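Local coordinates for spindle assembly abnormal protein 6 homolog (Drosophila melanogaster, PDB 5AL7), which forms the central cartwheel scaffold of centrioles, its homodimers joining through their globular heads into the ring that sets ninefold symmetry, at residues Asp70-Thr78 with Cys156-Tyr167. The protein carries 1 engineered substitution. Residues are numbered along the deposited sequence; the frame is centred on the assembly and turned at random.
Sequences DQRRMYITT and CRSAPLNTVLFY
Strands 74-78 and 156-158 pair antiparallel, Ile76 and Arg157 forming a hydrogen-bonded pair (Ile76 N to Arg157 O, 2.8 Å; Arg157 N to Ile76 O, 2.9 Å), and Ala159 N extends the pairing to Met74 O just before the chain turns into a helix. This is where the head domain of SAS-6, of the XRCC4 N-terminal clan, passes into its dimerising coiled coil: the helix starting at Leu161, with Pro160 at the N-cap position, runs nearly perpendicular to strand 74-78, at 99°. Met74 and Ile76, on the face turned to the helix, pack in the angle between sheet and helix. Ile76, beta-branched and suited to a strand, holds CG1 anti to its carbonyl carbon (chi1 -61°), and the extended branch brings CD1 to 3.6 Å from Ala159 CB and close to Thr163 CG2. The small methyl of Ala159 sits between Ile76 CD1 and Met74 CB as the chain leaves the sheet. Met74 also sets CB against Val164 CG2, while its flexible thioether crosses Tyr167 at about a right angle, a Met-aromatic contact with SD obliquely placed 5.1 Å from the ring centroid. Tyr167 suits this place by offering Met74 an apolar ring, on which Arg64 makes a cation-pi contact, and Met17 N a hydroxyl. At the corner, the Asp70 carboxylate serves both turn and guanidinium: OD1 accepts from Arg72 N in an Asx turn and from Arg72 NE, and Arg72 NH2 completes the side-on salt bridge at OD2. Val164 also packs on Leu165 of the second subunit, so the junction borders the dimer interface. Branched Val164 reaches the corner too, its CG1 3.8 Å from Arg72 O.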
loop_
_atom_site.group_PDB
_atom_site.type_symbol
_atom_site.label_atom_id
_atom_site.label_comp_id
_atom_site.label_asym_id
_atom_site.label_seq_id
_atom_site.Cartn_x
_atom_site.Cartn_y
_atom_site.Cartn_z
ATOM N N ASP A 70 1.118 2.298 -13.084
ATOM C CA ASP A 70 0.189 3.065 -12.258
ATOM C C ASP A 70 -1.071 2.249 -12.030
ATOM O O ASP A 70 -1.969 2.236 -12.879
ATOM C CB ASP A 70 -0.167 4.409 -12.901
ATOM C CG ASP A 70 -0.823 5.375 -11.918
ATOM O OD1 ASP A 70 -1.358 4.913 -10.893
ATOM O OD2 ASP A 70 -0.825 6.596 -12.169
ATOM N N GLN A 71 -1.148 1.593 -10.871
ATOM C CA GLN A 71 -2.261 0.693 -10.596
ATOM C C GLN A 71 -3.571 1.435 -10.386
ATOM O O GLN A 71 -4.608 0.811 -10.237
ATOM C CB GLN A 71 -1.950 -0.194 -9.394
ATOM C CG GLN A 71 -0.917 -1.275 -9.695
ATOM C CD GLN A 71 -1.068 -2.510 -8.808
ATOM O OE1 GLN A 71 -1.866 -3.414 -9.099
ATOM N NE2 GLN A 71 -0.281 -2.567 -7.734
ATOM N N ARG A 72 -3.520 2.765 -10.398
ATOM C CA ARG A 72 -4.722 3.594 -10.370
ATOM C C ARG A 72 -5.478 3.485 -11.687
ATOM O O ARG A 72 -6.661 3.819 -11.768
ATOM C CB ARG A 72 -4.359 5.050 -10.107
ATOM C CG ARG A 72 -3.793 5.302 -8.727
ATOM C CD ARG A 72 -3.515 6.761 -8.550
ATOM N NE ARG A 72 -2.411 7.216 -9.385
ATOM C CZ ARG A 72 -2.084 8.492 -9.523
ATOM N NH1 ARG A 72 -2.795 9.415 -8.886
ATOM N NH2 ARG A 72 -1.061 8.848 -10.294
ATOM N N ARG A 73 -4.757 3.097 -12.739
ATOM C CA ARG A 73 -5.351 2.855 -14.054
ATOM C C ARG A 73 -5.988 1.461 -14.081
ATOM O O ARG A 73 -5.345 0.481 -14.465
ATOM C CB ARG A 73 -4.307 3.007 -15.169
ATOM C CG ARG A 73 -3.475 4.291 -15.100
ATOM C CD ARG A 73 -3.118 4.785 -16.505
ATOM N NE ARG A 73 -3.981 5.883 -16.946
ATOM C CZ ARG A 73 -4.266 6.164 -18.219
ATOM N NH1 ARG A 73 -3.783 5.413 -19.204
ATOM N NH2 ARG A 73 -5.061 7.191 -18.508
ATOM N N MET A 74 -7.238 1.387 -13.629
ATOM C CA MET A 74 -7.929 0.119 -13.429
ATOM C C MET A 74 -9.123 -0.100 -14.343
ATOM O O MET A 74 -9.959 0.787 -14.528
ATOM C CB MET A 74 -8.373 0.011 -11.971
ATOM C CG MET A 74 -8.682 -1.393 -11.503
ATOM S SD MET A 74 -9.019 -1.376 -9.744
ATOM C CE MET A 74 -7.365 -1.152 -9.100
ATOM N N TYR A 75 -9.212 -1.314 -14.874
ATOM C CA TYR A 75 -10.287 -1.720 -15.782
ATOM C C TYR A 75 -10.911 -2.975 -15.226
ATOM O O TYR A 75 -10.202 -3.927 -14.884
ATOM C CB TYR A 75 -9.756 -1.952 -17.201
ATOM C CG TYR A 75 -8.934 -0.793 -17.687
ATOM C CD1 TYR A 75 -9.533 0.314 -18.273
ATOM C CD2 TYR A 75 -7.562 -0.784 -17.517
ATOM C CE1 TYR A 75 -8.767 1.397 -18.717
ATOM C CE2 TYR A 75 -6.794 0.290 -17.952
ATOM C CZ TYR A 75 -7.399 1.374 -18.550
ATOM O OH TYR A 75 -6.630 2.436 -18.962
ATOM N N ILE A 76 -12.224 -2.942 -15.043
ATOM C CA ILE A 76 -12.903 -4.021 -14.345
ATOM C C ILE A 76 -13.972 -4.660 -15.204
ATOM O O ILE A 76 -14.764 -3.956 -15.831
ATOM C CB ILE A 76 -13.547 -3.521 -13.037
ATOM C CG1 ILE A 76 -12.475 -2.966 -12.103
ATOM C CG2 ILE A 76 -14.330 -4.635 -12.368
ATOM C CD1 ILE A 76 -13.002 -2.512 -10.772
ATOM N N THR A 77 -13.982 -5.992 -15.222
ATOM C CA THR A 77 -15.056 -6.765 -15.843
ATOM C C THR A 77 -15.804 -7.596 -14.811
ATOM O O THR A 77 -15.225 -8.464 -14.147
ATOM C CB THR A 77 -14.518 -7.700 -16.937
ATOM O OG1 THR A 77 -14.127 -6.920 -18.072
ATOM C CG2 THR A 77 -15.586 -8.652 -17.376
ATOM N N THR A 78 -17.096 -7.337 -14.665
ATOM C CA THR A 78 -17.888 -8.090 -13.693
ATOM C C THR A 78 -19.065 -8.790 -14.350
ATOM O O THR A 78 -19.966 -8.144 -14.881
ATOM C CB THR A 78 -18.422 -7.182 -12.565
ATOM O OG1 THR A 78 -17.370 -6.329 -12.089
ATOM C CG2 THR A 78 -18.954 -8.033 -11.418
ATOM N N CYS A 156 -16.104 -4.746 -20.601
ATOM C CA CYS A 156 -15.176 -4.177 -19.626
ATOM C C CYS A 156 -15.434 -2.700 -19.347
ATOM O O CYS A 156 -15.879 -1.961 -20.212
ATOM C CB CYS A 156 -13.746 -4.360 -20.105
ATOM S SG CYS A 156 -12.595 -4.392 -18.775
ATOM N N ARG A 157 -15.113 -2.280 -18.135
ATOM C CA ARG A 157 -15.452 -0.952 -17.659
ATOM C C ARG A 157 -14.231 -0.234 -17.115
ATOM O O ARG A 157 -13.292 -0.861 -16.615
ATOM C CB ARG A 157 -16.532 -1.078 -16.583
ATOM C CG ARG A 157 -17.169 0.206 -16.130
ATOM C CD ARG A 157 -17.477 0.133 -14.639
ATOM N NE ARG A 157 -18.562 1.027 -14.230
ATOM C CZ ARG A 157 -18.405 2.326 -13.993
ATOM N NH1 ARG A 157 -17.214 2.891 -14.146
ATOM N NH2 ARG A 157 -19.442 3.064 -13.619
ATOM N N SER A 158 -14.221 1.084 -17.235
ATOM C CA SER A 158 -13.170 1.866 -16.597
ATOM C C SER A 158 -13.563 2.141 -15.147
ATOM O O SER A 158 -14.546 2.840 -14.891
ATOM C CB SER A 158 -12.924 3.158 -17.341
ATOM O OG SER A 158 -11.694 3.690 -16.911
ATOM N N ALA A 159 -12.833 1.547 -14.208
ATOM C CA ALA A 159 -13.206 1.603 -12.795
ATOM C C ALA A 159 -13.311 3.030 -12.248
ATOM O O ALA A 159 -12.401 3.855 -12.422
ATOM C CB ALA A 159 -12.220 0.804 -11.972
ATOM N N PRO A 160 -14.435 3.329 -11.586
ATOM C CA PRO A 160 -14.656 4.629 -10.943
ATOM C C PRO A 160 -13.818 4.791 -9.673
ATOM O O PRO A 160 -13.434 3.798 -9.039
ATOM C CB PRO A 160 -16.146 4.604 -10.622
ATOM C CG PRO A 160 -16.470 3.171 -10.471
ATOM C CD PRO A 160 -15.583 2.426 -11.422
ATOM N N LEU A 161 -13.548 6.041 -9.312
ATOM C CA LEU A 161 -12.613 6.358 -8.229
ATOM C C LEU A 161 -12.878 5.636 -6.928
ATOM O O LEU A 161 -11.949 5.132 -6.304
ATOM C CB LEU A 161 -12.602 7.862 -7.968
ATOM C CG LEU A 161 -11.397 8.528 -8.615
ATOM C CD1 LEU A 161 -11.489 8.411 -10.146
ATOM C CD2 LEU A 161 -11.308 9.976 -8.168
ATOM N N ASN A 162 -14.139 5.543 -6.533
ATOM C CA ASN A 162 -14.430 4.898 -5.266
ATOM C C ASN A 162 -13.912 3.466 -5.233
ATOM O O ASN A 162 -13.209 3.067 -4.293
ATOM C CB ASN A 162 -15.922 4.913 -4.976
ATOM C CG ASN A 162 -16.213 4.658 -3.512
ATOM O OD1 ASN A 162 -16.786 3.627 -3.145
ATOM N ND2 ASN A 162 -15.780 5.588 -2.657
ATOM N N THR A 163 -14.197 2.727 -6.302
ATOM C CA THR A 163 -13.812 1.326 -6.404
ATOM C C THR A 163 -12.300 1.160 -6.450
ATOM O O THR A 163 -11.725 0.299 -5.766
ATOM C CB THR A 163 -14.404 0.692 -7.658
ATOM O OG1 THR A 163 -15.782 1.071 -7.782
ATOM C CG2 THR A 163 -14.254 -0.822 -7.615
ATOM N N VAL A 164 -11.660 2.000 -7.258
ATOM C CA VAL A 164 -10.213 1.978 -7.378
ATOM C C VAL A 164 -9.551 2.203 -6.034
ATOM O O VAL A 164 -8.630 1.480 -5.648
ATOM C CB VAL A 164 -9.715 3.046 -8.354
ATOM C CG1 VAL A 164 -8.208 3.025 -8.425
ATOM C CG2 VAL A 164 -10.300 2.801 -9.727
ATOM N N LEU A 165 -10.059 3.199 -5.318
ATOM C CA LEU A 165 -9.542 3.564 -4.010
ATOM C C LEU A 165 -9.711 2.409 -3.043
ATOM O O LEU A 165 -8.837 2.164 -2.212
ATOM C CB LEU A 165 -10.238 4.830 -3.514
ATOM C CG LEU A 165 -9.747 5.465 -2.217
ATOM C CD1 LEU A 165 -8.237 5.562 -2.270
ATOM C CD2 LEU A 165 -10.368 6.849 -2.071
ATOM N N PHE A 166 -10.825 1.690 -3.185
ATOM C CA PHE A 166 -11.078 0.498 -2.388
ATOM C C PHE A 166 -9.999 -0.566 -2.616
ATOM O O PHE A 166 -9.423 -1.112 -1.660
ATOM C CB PHE A 166 -12.456 -0.079 -2.712
ATOM C CG PHE A 166 -12.695 -1.446 -2.127
ATOM C CD1 PHE A 166 -13.063 -1.585 -0.793
ATOM C CD2 PHE A 166 -12.530 -2.593 -2.899
ATOM C CE1 PHE A 166 -13.274 -2.840 -0.249
ATOM C CE2 PHE A 166 -12.736 -3.844 -2.362
ATOM C CZ PHE A 166 -13.108 -3.972 -1.034
ATOM N N TYR A 167 -9.738 -0.891 -3.878
ATOM C CA TYR A 167 -8.757 -1.937 -4.158
ATOM C C TYR A 167 -7.309 -1.522 -3.838
ATOM O O TYR A 167 -6.522 -2.317 -3.321
ATOM C CB TYR A 167 -8.886 -2.399 -5.604
ATOM C CG TYR A 167 -10.121 -3.236 -5.834
ATOM C CD1 TYR A 167 -10.266 -4.485 -5.227
ATOM C CD2 TYR A 167 -11.142 -2.785 -6.660
ATOM C CE1 TYR A 167 -11.396 -5.251 -5.429
ATOM C CE2 TYR A 167 -12.271 -3.544 -6.867
ATOM C CZ TYR A 167 -12.394 -4.779 -6.252
ATOM O OH TYR A 167 -13.533 -5.526 -6.469
#